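Local coordinates for protein endo-beta-mannanase (Opitutaceae bacterium TAV5, PDB 7BOB) that hydrolyses beta-1,4-linked mannosides as an exo-acting glycoside hydrolase of family 5, probably releasing mannose from chain ends in the termite hindgut, at residues I18-N23 against G53-R58; G7-A12 against G310-L315. One frame throughout, in Å; residues are numbered along the deposited sequence.

Contact 1 (I18-N23 against G53-R58); sequences IPVGAN and GFNTVR
Asn55 bonds through both ends of its carboxamide to the backbone of Ile18 and Val20. Asn55 ND2 donates to Ile18 O at 2.9 Å, nearly straight (169°), and Asn55 OD1 accepts from Val20 N, also at 2.9 Å. A chi1 of 62° sets CG between the backbone N and carbonyl carbon of Asn55 and brings both amide atoms within bonding range. Val20 O returns the grip, taking Asn55 N and Thr56 N together. Replacing Asn55 with an alanine would probably leave Ile18 O and Val20 N without these mates.

Packing is tight beside this, where Gly21 CA lies over one face of the Phe54 ring, 3.7 Å from its centroid; a side chain on Gly21 would collide with Thr56 O. Pairing is looser further on: Ala22 N and Thr56 O are 3.9 Å apart, and a water lies between them, apparently bridging the two. Arg58 N then bonds directly to Ala22 O, 3.3 Å.

Further along these neighbouring parallel barrel strands, Arg58 NH1 donates to Asn23 OD1 at 2.8 Å, while Asp152 and Glu281 form salt bridges with the same guanidinium. Held by the amide and both carboxylates, the guanidinium is probably fixed in its rotation.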
loop_
_atom_site.group_PDB
_atom_site.type_symbol
_atom_site.label_atom_id
_atom_site.label_comp_id
_atom_site.label_asym_id
_atom_site.label_seq_id
_atom_site.Cartn_x
_atom_site.Cartn_y
_atom_site.Cartn_z
ATOM N N ILE A 18 -6.546 43.995 -10.901
ATOM C CA ILE A 18 -7.068 42.683 -10.566
ATOM C C ILE A 18 -7.078 41.868 -11.854
ATOM O O ILE A 18 -7.911 42.118 -12.738
ATOM C CB ILE A 18 -8.472 42.764 -9.954
ATOM C CG1 ILE A 18 -8.539 43.794 -8.810
ATOM C CG2 ILE A 18 -8.900 41.392 -9.482
ATOM C CD1 ILE A 18 -7.673 43.482 -7.608
ATOM N N PRO A 19 -6.174 40.907 -12.016
ATOM C CA PRO A 19 -6.239 40.041 -13.199
ATOM C C PRO A 19 -7.587 39.339 -13.245
ATOM O O PRO A 19 -8.039 38.773 -12.249
ATOM C CB PRO A 19 -5.081 39.063 -12.984
ATOM C CG PRO A 19 -4.109 39.817 -12.125
ATOM C CD PRO A 19 -4.970 40.659 -11.203
ATOM N N VAL A 20 -8.269 39.446 -14.377
ATOM C CA VAL A 20 -9.482 38.673 -14.629
ATOM C C VAL A 20 -9.435 38.215 -16.080
ATOM O O VAL A 20 -8.984 38.956 -16.961
ATOM C CB VAL A 20 -10.779 39.461 -14.318
ATOM C CG1 VAL A 20 -10.851 39.867 -12.837
ATOM C CG2 VAL A 20 -10.921 40.701 -15.191
ATOM N N GLY A 21 -9.887 36.990 -16.326
ATOM C CA GLY A 21 -9.791 36.424 -17.667
ATOM C C GLY A 21 -9.871 34.906 -17.603
ATOM O O GLY A 21 -10.468 34.345 -16.682
ATOM N N ALA A 22 -9.241 34.267 -18.597
ATOM C CA ALA A 22 -9.395 32.838 -18.836
ATOM C C ALA A 22 -8.061 32.211 -19.199
ATOM O O ALA A 22 -7.212 32.833 -19.848
ATOM C CB ALA A 22 -10.379 32.529 -19.977
ATOM N N ASN A 23 -7.896 30.957 -18.782
ATOM C CA ASN A 23 -6.897 30.093 -19.391
ATOM C C ASN A 23 -7.347 29.744 -20.808
ATOM O O ASN A 23 -8.544 29.556 -21.057
ATOM C CB ASN A 23 -6.716 28.827 -18.548
ATOM C CG ASN A 23 -6.232 29.132 -17.139
ATOM O OD1 ASN A 23 -5.028 29.114 -16.865
ATOM N ND2 ASN A 23 -7.175 29.413 -16.228
ATOM N N GLY A 53 -14.439 42.330 -20.976
ATOM C CA GLY A 53 -13.852 43.044 -19.861
ATOM C C GLY A 53 -12.616 42.410 -19.275
ATOM O O GLY A 53 -12.096 42.924 -18.276
ATOM N N PHE A 54 -12.108 41.331 -19.877
ATOM C CA PHE A 54 -10.948 40.644 -19.332
ATOM C C PHE A 54 -9.690 41.454 -19.589
ATOM O O PHE A 54 -9.562 42.128 -20.604
ATOM C CB PHE A 54 -10.810 39.249 -19.948
ATOM C CG PHE A 54 -11.934 38.307 -19.583
ATOM C CD1 PHE A 54 -12.743 38.561 -18.486
ATOM C CD2 PHE A 54 -12.177 37.158 -20.343
ATOM C CE1 PHE A 54 -13.783 37.685 -18.137
ATOM C CE2 PHE A 54 -13.211 36.286 -20.016
ATOM C CZ PHE A 54 -14.020 36.549 -18.908
ATOM N N ASN A 55 -8.751 41.386 -18.657
ATOM C CA ASN A 55 -7.501 42.116 -18.798
ATOM C C ASN A 55 -6.280 41.206 -18.761
ATOM O O ASN A 55 -5.151 41.714 -18.789
ATOM C CB ASN A 55 -7.393 43.196 -17.703
ATOM C CG ASN A 55 -7.384 42.600 -16.299
ATOM O OD1 ASN A 55 -7.027 41.423 -16.107
ATOM N ND2 ASN A 55 -7.766 43.406 -15.305
ATOM N N THR A 56 -6.466 39.881 -18.683
ATOM C CA THR A 56 -5.358 38.934 -18.671
ATOM C C THR A 56 -5.747 37.657 -19.414
ATOM O O THR A 56 -6.923 37.307 -19.535
ATOM C CB THR A 56 -4.932 38.566 -17.246
ATOM O OG1 THR A 56 -6.092 38.179 -16.509
ATOM C CG2 THR A 56 -4.286 39.746 -16.526
ATOM N N VAL A 57 -4.738 36.953 -19.925
ATOM C CA VAL A 57 -4.964 35.659 -20.551
ATOM C C VAL A 57 -3.778 34.783 -20.187
ATOM O O VAL A 57 -2.624 35.184 -20.382
ATOM C CB VAL A 57 -5.155 35.748 -22.080
ATOM C CG1 VAL A 57 -3.956 36.435 -22.790
ATOM C CG2 VAL A 57 -5.458 34.347 -22.681
ATOM N N ARG A 58 -4.060 33.620 -19.594
ATOM C CA ARG A 58 -3.034 32.630 -19.298
ATOM C C ARG A 58 -2.944 31.645 -20.457
ATOM O O ARG A 58 -3.963 31.097 -20.899
ATOM C CB ARG A 58 -3.345 31.885 -18.001
ATOM C CG ARG A 58 -2.318 30.812 -17.648
ATOM C CD ARG A 58 -2.457 30.393 -16.207
ATOM N NE ARG A 58 -1.491 29.381 -15.784
ATOM C CZ ARG A 58 -1.817 28.152 -15.350
ATOM N NH1 ARG A 58 -3.085 27.744 -15.319
ATOM N NH2 ARG A 58 -0.868 27.323 -14.947
HETATM O O HOH W 1 -8.613 36.014 -20.907
#

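Contact 2 (G7-A12 against G310-L315); sequences GYFRDA and GANGYL
Gly7 O receives the one direct hydrogen bond of this contact, from Asn312 ND2 at 2.9 Å. The N-H points almost straight at the oxygen (170°), and Gly7 O lies in the plane of the Asn312 amide. With chi1 at 62°, CG of Asn312 sits between its own backbone N and carbonyl carbon, which carries the amide across to the 7-12 segment.

A water makes the second polar link, accepting from Phe9 N and donating to Asn312 O at 2.7 Å. The two backbones are thus bridged, not paired as strands: Tyr8 and Asn312, the nearest residues, have CA atoms 5.5 Å apart.

Strand 311-316 is the last strand of the (beta/alpha)8 barrel expected of family 5, and Gly310 begins the approach to it, ending helix 292-309 in a Schellman motif. Strand 9-10 instead pairs with strand 2-3 in a small antiparallel sheet outside the barrel.

The remaining contacts are van der Waals and come from two rings. Tyr8 CD2 approaches Asn312 CB at 3.9 Å, the two side chains running alongside in opposite senses. Phe9 presents its edge, Phe9 CE1 lying 3.5 Å from Asn312 OD1, with ring and amide planes 63° apart.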
loop_
_atom_site.group_PDB
_atom_site.type_symbol
_atom_site.label_atom_id
_atom_site.label_comp_id
_atom_site.label_asym_id
_atom_site.label_seq_id
_atom_site.Cartn_x
_atom_site.Cartn_y
_atom_site.Cartn_z
ATOM N N GLY A 7 -0.698 42.415 -0.920
ATOM C CA GLY A 7 -0.735 41.241 -1.772
ATOM C C GLY A 7 -1.352 41.408 -3.147
ATOM O O GLY A 7 -1.734 40.403 -3.759
ATOM N N TYR A 8 -1.446 42.631 -3.672
ATOM C CA TYR A 8 -2.131 42.869 -4.937
ATOM C C TYR A 8 -1.148 43.253 -6.041
ATOM O O TYR A 8 -0.081 43.821 -5.782
ATOM C CB TYR A 8 -3.207 43.954 -4.786
ATOM C CG TYR A 8 -4.387 43.447 -3.993
ATOM C CD1 TYR A 8 -4.449 43.605 -2.605
ATOM C CD2 TYR A 8 -5.420 42.774 -4.623
ATOM C CE1 TYR A 8 -5.518 43.112 -1.875
ATOM C CE2 TYR A 8 -6.499 42.280 -3.900
ATOM C CZ TYR A 8 -6.545 42.446 -2.531
ATOM O OH TYR A 8 -7.622 41.931 -1.835
ATOM N N PHE A 9 -1.515 42.891 -7.272
ATOM C CA PHE A 9 -0.770 43.296 -8.456
ATOM C C PHE A 9 -0.779 44.816 -8.640
ATOM O O PHE A 9 -1.797 45.486 -8.438
ATOM C CB PHE A 9 -1.383 42.647 -9.690
ATOM C CG PHE A 9 -1.022 41.210 -9.856
ATOM C CD1 PHE A 9 -1.792 40.221 -9.267
ATOM C CD2 PHE A 9 0.097 40.846 -10.591
ATOM C CE1 PHE A 9 -1.455 38.897 -9.423
ATOM C CE2 PHE A 9 0.441 39.534 -10.747
ATOM C CZ PHE A 9 -0.336 38.550 -10.165
ATOM N N ARG A 10 0.359 45.350 -9.072
ATOM C CA ARG A 10 0.475 46.740 -9.489
ATOM C C ARG A 10 1.158 46.809 -10.848
ATOM O O ARG A 10 2.115 46.074 -11.103
ATOM C CB ARG A 10 1.253 47.551 -8.454
ATOM C CG ARG A 10 0.347 48.292 -7.503
ATOM C CD ARG A 10 1.100 49.295 -6.643
ATOM N NE ARG A 10 0.456 49.419 -5.332
ATOM C CZ ARG A 10 -0.699 50.049 -5.108
ATOM N NH1 ARG A 10 -1.350 50.656 -6.100
ATOM N NH2 ARG A 10 -1.197 50.085 -3.882
ATOM N N ASP A 11 0.659 47.691 -11.723
ATOM C CA ASP A 11 1.265 47.859 -13.040
ATOM C C ASP A 11 2.452 48.813 -12.965
ATOM O O ASP A 11 2.727 49.424 -11.927
ATOM C CB ASP A 11 0.241 48.354 -14.067
ATOM C CG ASP A 11 -0.399 49.672 -13.681
ATOM O OD1 ASP A 11 0.166 50.403 -12.841
ATOM O OD2 ASP A 11 -1.490 49.972 -14.212
ATOM N N ALA A 12 3.148 48.957 -14.102
ATOM C CA ALA A 12 4.381 49.739 -14.122
ATOM C C ALA A 12 4.166 51.149 -13.569
ATOM O O ALA A 12 5.079 51.724 -12.959
ATOM C CB ALA A 12 4.950 49.778 -15.547
ATOM N N GLY A 310 -8.977 36.483 0.074
ATOM C CA GLY A 310 -7.789 37.236 -0.263
ATOM C C GLY A 310 -7.190 36.989 -1.631
ATOM O O GLY A 310 -6.058 37.426 -1.876
ATOM N N ALA A 311 -7.901 36.309 -2.527
ATOM C CA ALA A 311 -7.394 36.100 -3.876
ATOM C C ALA A 311 -7.146 37.448 -4.535
ATOM O O ALA A 311 -7.926 38.374 -4.351
ATOM C CB ALA A 311 -8.406 35.305 -4.695
ATOM N N ASN A 312 -6.068 37.563 -5.321
ATOM C CA ASN A 312 -5.777 38.833 -5.982
ATOM C C ASN A 312 -6.097 38.815 -7.471
ATOM O O ASN A 312 -5.649 39.704 -8.200
ATOM C CB ASN A 312 -4.322 39.255 -5.740
ATOM C CG ASN A 312 -3.312 38.270 -6.303
ATOM O OD1 ASN A 312 -3.643 37.430 -7.140
ATOM N ND2 ASN A 312 -2.060 38.378 -5.849
ATOM N N GLY A 313 -6.864 37.839 -7.940
ATOM C CA GLY A 313 -7.160 37.723 -9.357
ATOM C C GLY A 313 -7.845 36.407 -9.662
ATOM O O GLY A 313 -7.811 35.488 -8.837
ATOM N N TYR A 314 -8.492 36.309 -10.825
ATOM C CA TYR A 314 -9.445 35.234 -11.101
ATOM C C TYR A 314 -9.366 34.876 -12.574
ATOM O O TYR A 314 -9.675 35.712 -13.430
ATOM C CB TYR A 314 -10.884 35.640 -10.725
ATOM C CG TYR A 314 -10.969 36.284 -9.363
ATOM C CD1 TYR A 314 -11.323 35.545 -8.224
ATOM C CD2 TYR A 314 -10.681 37.637 -9.209
ATOM C CE1 TYR A 314 -11.377 36.147 -6.980
ATOM C CE2 TYR A 314 -10.722 38.236 -7.985
ATOM C CZ TYR A 314 -11.069 37.499 -6.870
ATOM O OH TYR A 314 -11.105 38.151 -5.662
ATOM N N LEU A 315 -8.971 33.639 -12.864
ATOM C CA LEU A 315 -8.834 33.150 -14.232
ATOM C C LEU A 315 -9.628 31.862 -14.382
ATOM O O LEU A 315 -9.352 30.871 -13.696
ATOM C CB LEU A 315 -7.362 32.916 -14.600
ATOM C CG LEU A 315 -6.433 34.125 -14.458
ATOM C CD1 LEU A 315 -5.015 33.737 -14.824
ATOM C CD2 LEU A 315 -6.928 35.260 -15.335
HETATM O O HOH W 2 -4.321 42.001 -7.696
#

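In the fold
Both contacts are buried and centre 11 Å apart, joined through adjacent barrel strands: Pro19 O lies 2.9 Å from Tyr314 N and Gly21 N 3.2 Å from Tyr314 O, probable hydrogen bonds between strands 20-23 and 311-316. Contact 1 belongs to the barrel wall itself, burying 502 Å² between two of its parallel strands and the loops leading into them; contact 2 buries 225 Å² where the N-terminal hairpin meets the start of the last strand. In each, an asparagine ahead of or at the start of a strand bonds to backbone, but only contact 1 has direct backbone-to-backbone hydrogen bonds and continues along the strands to the buried guanidinium of Arg58.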